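Local coordinates for protein thiamin pyrophosphokinase (Geobacillus thermodenitrificans, PDB 3K94) that probably transfers pyrophosphate from ATP to thiamine, making the cofactor thiamine diphosphate, at residues N131-Y145 against S194-R208. Numbering follows the deposited sequence.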
ATOM      1  N   ASN B 131       7.327  -8.424  -0.425  1.00 18.32           N
ATOM      2  CA  ASN B 131       5.911  -8.752  -0.302  1.00 17.46           C
ATOM      3  C   ASN B 131       5.383  -9.585  -1.441  1.00 20.10           C
ATOM      4  O   ASN B 131       5.847  -9.473  -2.564  1.00 20.27           O
ATOM      5  CB  ASN B 131       5.072  -7.475  -0.300  1.00 16.21           C
ATOM      6  CG  ASN B 131       5.445  -6.517   0.819  1.00 21.23           C
ATOM      7  OD1 ASN B 131       4.874  -6.574   1.904  1.00 24.12           O
ATOM      8  ND2 ASN B 131       6.389  -5.621   0.550  1.00 22.41           N
ATOM      9  N   VAL B 132       4.361 -10.370  -1.149  1.00 18.20           N
ATOM     10  CA  VAL B 132       3.500 -10.891  -2.180  1.00 22.36           C
ATOM     11  C   VAL B 132       2.088 -10.637  -1.687  1.00 18.13           C
ATOM     12  O   VAL B 132       1.727 -11.012  -0.581  1.00 14.76           O
ATOM     13  CB  VAL B 132       3.746 -12.393  -2.483  1.00 29.05           C
ATOM     14  CG1 VAL B 132       3.718 -13.200  -1.201  1.00 33.90           C
ATOM     15  CG2 VAL B 132       2.693 -12.909  -3.437  1.00 23.09           C
ATOM     16  N   LEU B 133       1.297  -9.966  -2.509  1.00 15.41           N
ATOM     17  CA  LEU B 133      -0.051  -9.587  -2.118  1.00 20.31           C
ATOM     18  C   LEU B 133      -1.033 -10.241  -3.069  1.00 20.61           C
ATOM     19  O   LEU B 133      -0.816 -10.256  -4.282  1.00 20.00           O
ATOM     20  CB  LEU B 133      -0.195  -8.052  -2.097  1.00 21.90           C
ATOM     21  CG  LEU B 133      -1.526  -7.412  -1.677  1.00 24.63           C
ATOM     22  CD1 LEU B 133      -1.299  -5.970  -1.271  1.00 23.63           C
ATOM     23  CD2 LEU B 133      -2.553  -7.489  -2.813  1.00 24.70           C
ATOM     24  N   THR B 134      -2.085 -10.821  -2.498  1.00 18.94           N
ATOM     25  CA  THR B 134      -3.102 -11.531  -3.253  1.00 18.93           C
ATOM     26  C   THR B 134      -4.471 -11.287  -2.623  1.00 22.81           C
ATOM     27  O   THR B 134      -4.577 -11.000  -1.426  1.00 24.89           O
ATOM     28  CB  THR B 134      -2.847 -13.064  -3.288  1.00 23.74           C
ATOM     29  OG1 THR B 134      -2.725 -13.582  -1.950  1.00 26.56           O
ATOM     30  CG2 THR B 134      -1.590 -13.395  -4.073  1.00 25.29           C
ATOM     31  N   VAL B 135      -5.520 -11.401  -3.432  1.00 22.12           N
ATOM     32  CA  VAL B 135      -6.888 -11.308  -2.924  1.00 23.21           C
ATOM     33  C   VAL B 135      -7.643 -12.568  -3.333  1.00 23.77           C
ATOM     34  O   VAL B 135      -7.336 -13.174  -4.361  1.00 23.88           O
ATOM     35  CB  VAL B 135      -7.615 -10.035  -3.431  1.00 28.05           C
ATOM     36  CG1 VAL B 135      -6.834  -8.772  -3.031  1.00 26.64           C
ATOM     37  CG2 VAL B 135      -7.792 -10.098  -4.926  1.00 27.94           C
ATOM     38  N   HIS B 136      -8.627 -12.963  -2.533  1.00 21.90           N
ATOM     39  CA  HIS B 136      -9.250 -14.275  -2.702  1.00 23.73           C
ATOM     40  C   HIS B 136     -10.763 -14.271  -2.508  1.00 23.31           C
ATOM     41  O   HIS B 136     -11.295 -13.565  -1.642  1.00 22.50           O
ATOM     42  CB  HIS B 136      -8.632 -15.277  -1.720  1.00 25.69           C
ATOM     43  CG  HIS B 136      -7.162 -15.465  -1.902  1.00 26.16           C
ATOM     44  ND1 HIS B 136      -6.225 -14.767  -1.171  1.00 24.26           N
ATOM     45  CD2 HIS B 136      -6.465 -16.259  -2.749  1.00 25.60           C
ATOM     46  CE1 HIS B 136      -5.013 -15.129  -1.554  1.00 23.27           C
ATOM     47  NE2 HIS B 136      -5.132 -16.023  -2.520  1.00 29.13           N
ATOM     48  N   LEU B 137     -11.435 -15.102  -3.296  1.00 18.29           N
ATOM     49  CA  LEU B 137     -12.856 -15.377  -3.122  1.00 20.58           C
ATOM     50  C   LEU B 137     -12.992 -16.642  -2.273  1.00 20.05           C
ATOM     51  O   LEU B 137     -11.999 -17.324  -2.016  1.00 22.04           O
ATOM     52  CB  LEU B 137     -13.521 -15.549  -4.493  1.00 23.95           C
ATOM     53  CG  LEU B 137     -13.387 -14.317  -5.416  1.00 25.75           C
ATOM     54  CD1 LEU B 137     -14.112 -14.518  -6.745  1.00 25.01           C
ATOM     55  CD2 LEU B 137     -13.885 -13.027  -4.738  1.00 19.48           C
ATOM     56  N   PRO B 138     -14.217 -16.964  -1.821  1.00 25.13           N
ATOM     57  CA  PRO B 138     -14.344 -18.149  -0.965  1.00 30.45           C
ATOM     58  C   PRO B 138     -13.772 -19.418  -1.598  1.00 31.40           C
ATOM     59  O   PRO B 138     -13.816 -19.613  -2.821  1.00 30.90           O
ATOM     60  CB  PRO B 138     -15.858 -18.267  -0.754  1.00 33.53           C
ATOM     61  CG  PRO B 138     -16.346 -16.842  -0.843  1.00 31.60           C
ATOM     62  CD  PRO B 138     -15.485 -16.216  -1.925  1.00 27.03           C
ATOM     63  N   GLY B 139     -13.215 -20.268  -0.744  1.00 26.42           N
ATOM     64  CA  GLY B 139     -12.596 -21.510  -1.170  1.00 26.38           C
ATOM     65  C   GLY B 139     -11.564 -21.924  -0.142  1.00 27.05           C
ATOM     66  O   GLY B 139     -11.503 -21.343   0.944  1.00 29.71           O
ATOM     67  N   THR B 140     -10.773 -22.937  -0.471  1.00 21.13           N
ATOM     68  CA  THR B 140      -9.670 -23.375   0.367  1.00 26.02           C
ATOM     69  C   THR B 140      -8.398 -23.167  -0.424  1.00 27.51           C
ATOM     70  O   THR B 140      -8.333 -23.497  -1.610  1.00 25.77           O
ATOM     71  CB  THR B 140      -9.779 -24.878   0.728  1.00 27.52           C
ATOM     72  OG1 THR B 140     -10.984 -25.119   1.464  1.00 32.10           O
ATOM     73  CG2 THR B 140      -8.603 -25.306   1.566  1.00 20.91           C
ATOM     74  N   TYR B 141      -7.378 -22.627   0.227  1.00 19.88           N
ATOM     75  CA  TYR B 141      -6.157 -22.269  -0.478  1.00 20.46           C
ATOM     76  C   TYR B 141      -4.970 -22.792   0.279  1.00 22.48           C
ATOM     77  O   TYR B 141      -5.003 -22.863   1.504  1.00 27.97           O
ATOM     78  CB  TYR B 141      -6.059 -20.746  -0.611  1.00 23.70           C
ATOM     79  CG  TYR B 141      -7.213 -20.149  -1.381  1.00 24.35           C
ATOM     80  CD1 TYR B 141      -7.191 -20.111  -2.776  1.00 29.22           C
ATOM     81  CD2 TYR B 141      -8.331 -19.645  -0.721  1.00 21.92           C
ATOM     82  CE1 TYR B 141      -8.248 -19.582  -3.490  1.00 28.69           C
ATOM     83  CE2 TYR B 141      -9.396 -19.109  -1.426  1.00 22.91           C
ATOM     84  CZ  TYR B 141      -9.348 -19.088  -2.811  1.00 26.51           C
ATOM     85  OH  TYR B 141     -10.396 -18.559  -3.526  1.00 27.45           O
ATOM     86  N   THR B 142      -3.914 -23.148  -0.436  1.00 23.90           N
ATOM     87  CA  THR B 142      -2.696 -23.602   0.220  1.00 29.58           C
ATOM     88  C   THR B 142      -1.752 -22.447   0.472  1.00 29.54           C
ATOM     89  O   THR B 142      -1.822 -21.405  -0.185  1.00 27.23           O
ATOM     90  CB  THR B 142      -1.928 -24.659  -0.618  1.00 28.77           C
ATOM     91  OG1 THR B 142      -1.522 -24.073  -1.860  1.00 28.66           O
ATOM     92  CG2 THR B 142      -2.800 -25.871  -0.887  1.00 26.31           C
ATOM     93  N   VAL B 143      -0.862 -22.653   1.433  1.00 23.30           N
ATOM     94  CA  VAL B 143       0.221 -21.739   1.700  1.00 22.26           C
ATOM     95  C   VAL B 143       1.418 -22.657   1.918  1.00 24.82           C
ATOM     96  O   VAL B 143       1.356 -23.562   2.742  1.00 30.62           O
ATOM     97  CB  VAL B 143      -0.075 -20.917   2.985  1.00 33.39           C
ATOM     98  CG1 VAL B 143       1.105 -20.058   3.366  1.00 32.95           C
ATOM     99  CG2 VAL B 143      -1.315 -20.069   2.793  1.00 32.95           C
HETATM  100  N   MSE B 144       2.499 -22.447   1.178  1.00 23.97           N
HETATM  101  CA  MSE B 144       3.652 -23.332   1.282  1.00 26.99           C
HETATM  102  C   MSE B 144       4.810 -22.598   1.918  1.00 26.82           C
HETATM  103  O   MSE B 144       4.998 -21.413   1.677  1.00 30.93           O
HETATM  104  CB  MSE B 144       4.071 -23.856  -0.101  1.00 29.13           C
HETATM  105  CG  MSE B 144       2.919 -24.393  -0.950  1.00 33.95           C
HETATM  106 SE   MSE B 144       1.967 -25.919  -0.151  0.78 42.64          SE
HETATM  107  CE  MSE B 144       3.473 -27.130   0.031  1.00 51.20           C
ATOM    108  N   TYR B 145       5.591 -23.301   2.732  1.00 27.46           N
ATOM    109  CA  TYR B 145       6.756 -22.676   3.332  1.00 32.21           C
ATOM    110  C   TYR B 145       7.563 -21.966   2.254  1.00 33.22           C
ATOM    111  O   TYR B 145       7.789 -22.515   1.179  1.00 26.65           O
ATOM    112  CB  TYR B 145       7.648 -23.677   4.060  1.00 36.62           C
ATOM    113  CG  TYR B 145       8.932 -23.024   4.492  1.00 39.16           C
ATOM    114  CD1 TYR B 145       8.961 -22.198   5.600  1.00 36.71           C
ATOM    115  CD2 TYR B 145      10.107 -23.191   3.764  1.00 44.16           C
ATOM    116  CE1 TYR B 145      10.122 -21.574   5.998  1.00 43.26           C
ATOM    117  CE2 TYR B 145      11.286 -22.561   4.156  1.00 44.80           C
ATOM    118  CZ  TYR B 145      11.280 -21.755   5.278  1.00 46.47           C
ATOM    119  OH  TYR B 145      12.430 -21.121   5.694  1.00 50.80           O
ATOM    120  N   SER B 194       3.629 -26.650   5.380  1.00 22.96           N
ATOM    121  CA  SER B 194       2.569 -26.157   4.525  1.00 22.70           C
ATOM    122  C   SER B 194       1.330 -25.990   5.353  1.00 25.07           C
ATOM    123  O   SER B 194       1.239 -26.536   6.459  1.00 27.85           O
ATOM    124  CB  SER B 194       2.285 -27.157   3.390  1.00 29.09           C
ATOM    125  OG  SER B 194       1.563 -28.278   3.886  1.00 25.20           O
ATOM    126  N   GLY B 195       0.366 -25.247   4.824  1.00 25.26           N
ATOM    127  CA  GLY B 195      -0.867 -25.000   5.548  1.00 26.92           C
ATOM    128  C   GLY B 195      -1.968 -24.568   4.609  1.00 23.26           C
ATOM    129  O   GLY B 195      -1.758 -24.486   3.401  1.00 25.89           O
ATOM    130  N   THR B 196      -3.144 -24.300   5.166  1.00 21.68           N
ATOM    131  CA  THR B 196      -4.268 -23.819   4.381  1.00 24.23           C
ATOM    132  C   THR B 196      -4.958 -22.640   5.062  1.00 22.74           C
ATOM    133  O   THR B 196      -4.849 -22.461   6.285  1.00 22.36           O
ATOM    134  CB  THR B 196      -5.321 -24.928   4.193  1.00 27.75           C
ATOM    135  OG1 THR B 196      -5.712 -25.426   5.471  1.00 22.26           O
ATOM    136  CG2 THR B 196      -4.752 -26.084   3.387  1.00 29.94           C
ATOM    137  N   PHE B 197      -5.644 -21.828   4.263  1.00 18.36           N
ATOM    138  CA  PHE B 197      -6.669 -20.931   4.777  1.00 21.86           C
ATOM    139  C   PHE B 197      -7.927 -21.161   3.976  1.00 23.08           C
ATOM    140  O   PHE B 197      -7.851 -21.490   2.803  1.00 23.42           O
ATOM    141  CB  PHE B 197      -6.243 -19.443   4.785  1.00 21.47           C
ATOM    142  CG  PHE B 197      -5.939 -18.848   3.422  1.00 20.98           C
ATOM    143  CD1 PHE B 197      -4.703 -19.046   2.821  1.00 19.03           C
ATOM    144  CD2 PHE B 197      -6.865 -18.029   2.781  1.00 22.47           C
ATOM    145  CE1 PHE B 197      -4.401 -18.477   1.576  1.00 20.79           C
ATOM    146  CE2 PHE B 197      -6.582 -17.441   1.528  1.00 17.73           C
ATOM    147  CZ  PHE B 197      -5.343 -17.672   0.927  1.00 23.96           C
ATOM    148  N   SER B 198      -9.082 -21.019   4.610  1.00 22.69           N
ATOM    149  CA  SER B 198     -10.335 -21.189   3.893  1.00 25.36           C
ATOM    150  C   SER B 198     -11.400 -20.318   4.513  1.00 21.84           C
ATOM    151  O   SER B 198     -11.316 -19.954   5.683  1.00 26.53           O
ATOM    152  CB  SER B 198     -10.782 -22.661   3.897  1.00 28.85           C
ATOM    153  OG  SER B 198     -11.166 -23.090   5.199  1.00 33.83           O
ATOM    154  N   PHE B 199     -12.410 -19.988   3.725  1.00 20.67           N
ATOM    155  CA  PHE B 199     -13.530 -19.205   4.210  1.00 23.70           C
ATOM    156  C   PHE B 199     -14.689 -19.456   3.276  1.00 29.51           C
ATOM    157  O   PHE B 199     -14.479 -19.807   2.120  1.00 27.26           O
ATOM    158  CB  PHE B 199     -13.183 -17.705   4.312  1.00 26.82           C
ATOM    159  CG  PHE B 199     -12.660 -17.090   3.028  1.00 27.51           C
ATOM    160  CD1 PHE B 199     -11.336 -17.273   2.643  1.00 26.86           C
ATOM    161  CD2 PHE B 199     -13.484 -16.307   2.227  1.00 25.40           C
ATOM    162  CE1 PHE B 199     -10.845 -16.705   1.468  1.00 25.94           C
ATOM    163  CE2 PHE B 199     -12.999 -15.719   1.047  1.00 27.20           C
ATOM    164  CZ  PHE B 199     -11.677 -15.921   0.664  1.00 23.45           C
ATOM    165  N   SER B 200     -15.909 -19.279   3.774  1.00 33.83           N
ATOM    166  CA  SER B 200     -17.092 -19.653   3.001  1.00 35.41           C
ATOM    167  C   SER B 200     -17.795 -18.453   2.387  1.00 30.75           C
ATOM    168  O   SER B 200     -18.571 -18.598   1.448  1.00 31.90           O
ATOM    169  CB  SER B 200     -18.083 -20.417   3.887  1.00 33.43           C
ATOM    170  OG  SER B 200     -18.660 -19.538   4.833  1.00 32.79           O
ATOM    171  N   GLU B 201     -17.542 -17.269   2.931  1.00 30.56           N
ATOM    172  CA  GLU B 201     -18.171 -16.053   2.424  1.00 36.47           C
ATOM    173  C   GLU B 201     -17.215 -14.875   2.433  1.00 32.12           C
ATOM    174  O   GLU B 201     -16.354 -14.775   3.307  1.00 26.49           O
ATOM    175  CB  GLU B 201     -19.388 -15.679   3.263  1.00 44.22           C
ATOM    176  CG  GLU B 201     -20.557 -16.615   3.125  1.00 57.55           C
ATOM    177  CD  GLU B 201     -21.774 -16.100   3.858  1.00 65.62           C
ATOM    178  OE1 GLU B 201     -21.745 -14.926   4.292  1.00 66.60           O
ATOM    179  OE2 GLU B 201     -22.752 -16.865   4.000  1.00 68.96           O
ATOM    180  N   GLY B 202     -17.395 -13.979   1.467  1.00 30.85           N
ATOM    181  CA  GLY B 202     -16.687 -12.712   1.457  1.00 32.92           C
ATOM    182  C   GLY B 202     -15.445 -12.676   0.585  1.00 31.34           C
ATOM    183  O   GLY B 202     -15.251 -13.531  -0.281  1.00 31.08           O
ATOM    184  N   ILE B 203     -14.603 -11.673   0.825  1.00 27.56           N
ATOM    185  CA  ILE B 203     -13.415 -11.435   0.016  1.00 24.47           C
ATOM    186  C   ILE B 203     -12.252 -11.076   0.921  1.00 24.87           C
ATOM    187  O   ILE B 203     -12.355 -10.162   1.735  1.00 27.58           O
ATOM    188  CB  ILE B 203     -13.620 -10.278  -0.971  1.00 24.92           C
ATOM    189  CG1 ILE B 203     -14.878 -10.495  -1.811  1.00 22.19           C
ATOM    190  CG2 ILE B 203     -12.395 -10.116  -1.879  1.00 23.55           C
ATOM    191  CD1 ILE B 203     -15.063  -9.435  -2.864  1.00 26.00           C
ATOM    192  N   LEU B 204     -11.134 -11.771   0.768  1.00 18.88           N
ATOM    193  CA  LEU B 204     -10.063 -11.671   1.751  1.00 21.92           C
ATOM    194  C   LEU B 204      -8.710 -11.404   1.119  1.00 25.75           C
ATOM    195  O   LEU B 204      -8.343 -12.031   0.119  1.00 25.41           O
ATOM    196  CB  LEU B 204      -9.989 -12.960   2.563  1.00 23.95           C
ATOM    197  CG  LEU B 204      -8.983 -13.008   3.706  1.00 24.86           C
ATOM    198  CD1 LEU B 204      -9.543 -12.243   4.898  1.00 21.43           C
ATOM    199  CD2 LEU B 204      -8.684 -14.446   4.099  1.00 23.06           C
HETATM  200  N   MSE B 205      -7.959 -10.487   1.716  1.00 21.56           N
HETATM  201  CA  MSE B 205      -6.624 -10.180   1.237  1.00 22.91           C
HETATM  202  C   MSE B 205      -5.567 -10.892   2.059  1.00 23.68           C
HETATM  203  O   MSE B 205      -5.618 -10.876   3.285  1.00 21.75           O
HETATM  204  CB  MSE B 205      -6.382  -8.668   1.277  1.00 23.82           C
HETATM  205  CG  MSE B 205      -4.975  -8.275   0.882  1.00 25.75           C
HETATM  206 SE   MSE B 205      -4.667  -6.326   0.840  1.00 39.97          SE
HETATM  207  CE  MSE B 205      -5.457  -5.841   2.548  1.00138.37           C
HETATM  208  N   MSE B 206      -4.608 -11.522   1.387  1.00 24.48           N
HETATM  209  CA  MSE B 206      -3.442 -12.050   2.088  1.00 21.64           C
HETATM  210  C   MSE B 206      -2.165 -11.329   1.690  1.00 21.53           C
HETATM  211  O   MSE B 206      -1.903 -11.130   0.512  1.00 19.18           O
HETATM  212  CB  MSE B 206      -3.258 -13.551   1.857  1.00 18.07           C
HETATM  213  CG  MSE B 206      -1.999 -14.091   2.556  1.00 20.17           C
HETATM  214 SE   MSE B 206      -1.676 -16.032   2.364  1.00 34.66          SE
HETATM  215  CE  MSE B 206      -1.675 -16.180   0.400  1.00 18.56           C
ATOM    216  N   ILE B 207      -1.374 -10.936   2.681  1.00 22.06           N
ATOM    217  CA  ILE B 207      -0.040 -10.431   2.410  1.00 19.59           C
ATOM    218  C   ILE B 207       1.000 -11.276   3.136  1.00 17.96           C
ATOM    219  O   ILE B 207       0.921 -11.460   4.346  1.00 20.41           O
ATOM    220  CB  ILE B 207       0.104  -8.953   2.803  1.00 18.07           C
ATOM    221  CG1 ILE B 207      -0.844  -8.090   1.963  1.00 18.89           C
ATOM    222  CG2 ILE B 207       1.555  -8.502   2.610  1.00 21.45           C
ATOM    223  CD1 ILE B 207      -1.085  -6.684   2.534  1.00 22.03           C
ATOM    224  N   ARG B 208       1.944 -11.827   2.378  1.00 21.82           N
ATOM    225  CA  ARG B 208       3.091 -12.512   2.960  1.00 20.15           C
ATOM    226  C   ARG B 208       4.262 -11.591   2.764  1.00 20.26           C
ATOM    227  O   ARG B 208       4.490 -11.095   1.665  1.00 24.54           O
ATOM    228  CB  ARG B 208       3.356 -13.865   2.284  1.00 23.77           C
ATOM    229  CG  ARG B 208       2.201 -14.853   2.363  1.00 23.61           C
ATOM    230  CD  ARG B 208       2.545 -16.171   1.661  1.00 25.36           C
ATOM    231  NE  ARG B 208       3.483 -16.975   2.444  1.00 27.35           N
ATOM    232  CZ  ARG B 208       3.935 -18.185   2.103  1.00 29.12           C
ATOM    233  NH1 ARG B 208       3.548 -18.774   0.974  1.00 21.87           N
ATOM    234  NH2 ARG B 208       4.792 -18.804   2.898  1.00 34.31           N
TER
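Two antiparallel ladders, one in each of two facing sheets, form this end of a beta sandwich in the thiamine-binding part of the protein. Strand 131-136 pairs with 204-208 in the mixed sheet that runs on into the catalytic domain; strand 139-144 pairs with 194-199 in the smaller sheet. Both segments cross from one sheet to the other, the first through L137 and P138, the second around S200-G202. Between the sheets lies an aromatic cluster. F197 turns an edge to the face of the H136 imidazole, its CZ 3.6 Å from H136 CE1, the two planes at 75°. F197 CG lies between its backbone N and carbonyl carbon (chi1 62°), which sets the ring face against Y141 CB, a CH-pi contact 3.8 Å from the ring centroid; V143 CG2 meets the ring edge, 3.5 Å from F197 CD1. Y141 OH reaches back to the crossover, donating to L137 O at 2.5 Å from above the carbonyl plane. At the far end R208 spans the gap: a bend at chi3 (74°) brings its guanidinium end-on to M144 O, NH2 at 2.9 Å and NH1 at 3.1 Å, while V143 CG1 sits over its face. A leucine here would probably leave M144 O without these two donors and remove a polar tie between the two sheets. On the other side of the larger sheet, L133, M205 and I207 pack on F110 of the second subunit. With both donors on one carbonyl oxygen lying in the guanidinium plane, the R208 group is probably fixed in rotation as it ties the smaller sheet to the larger.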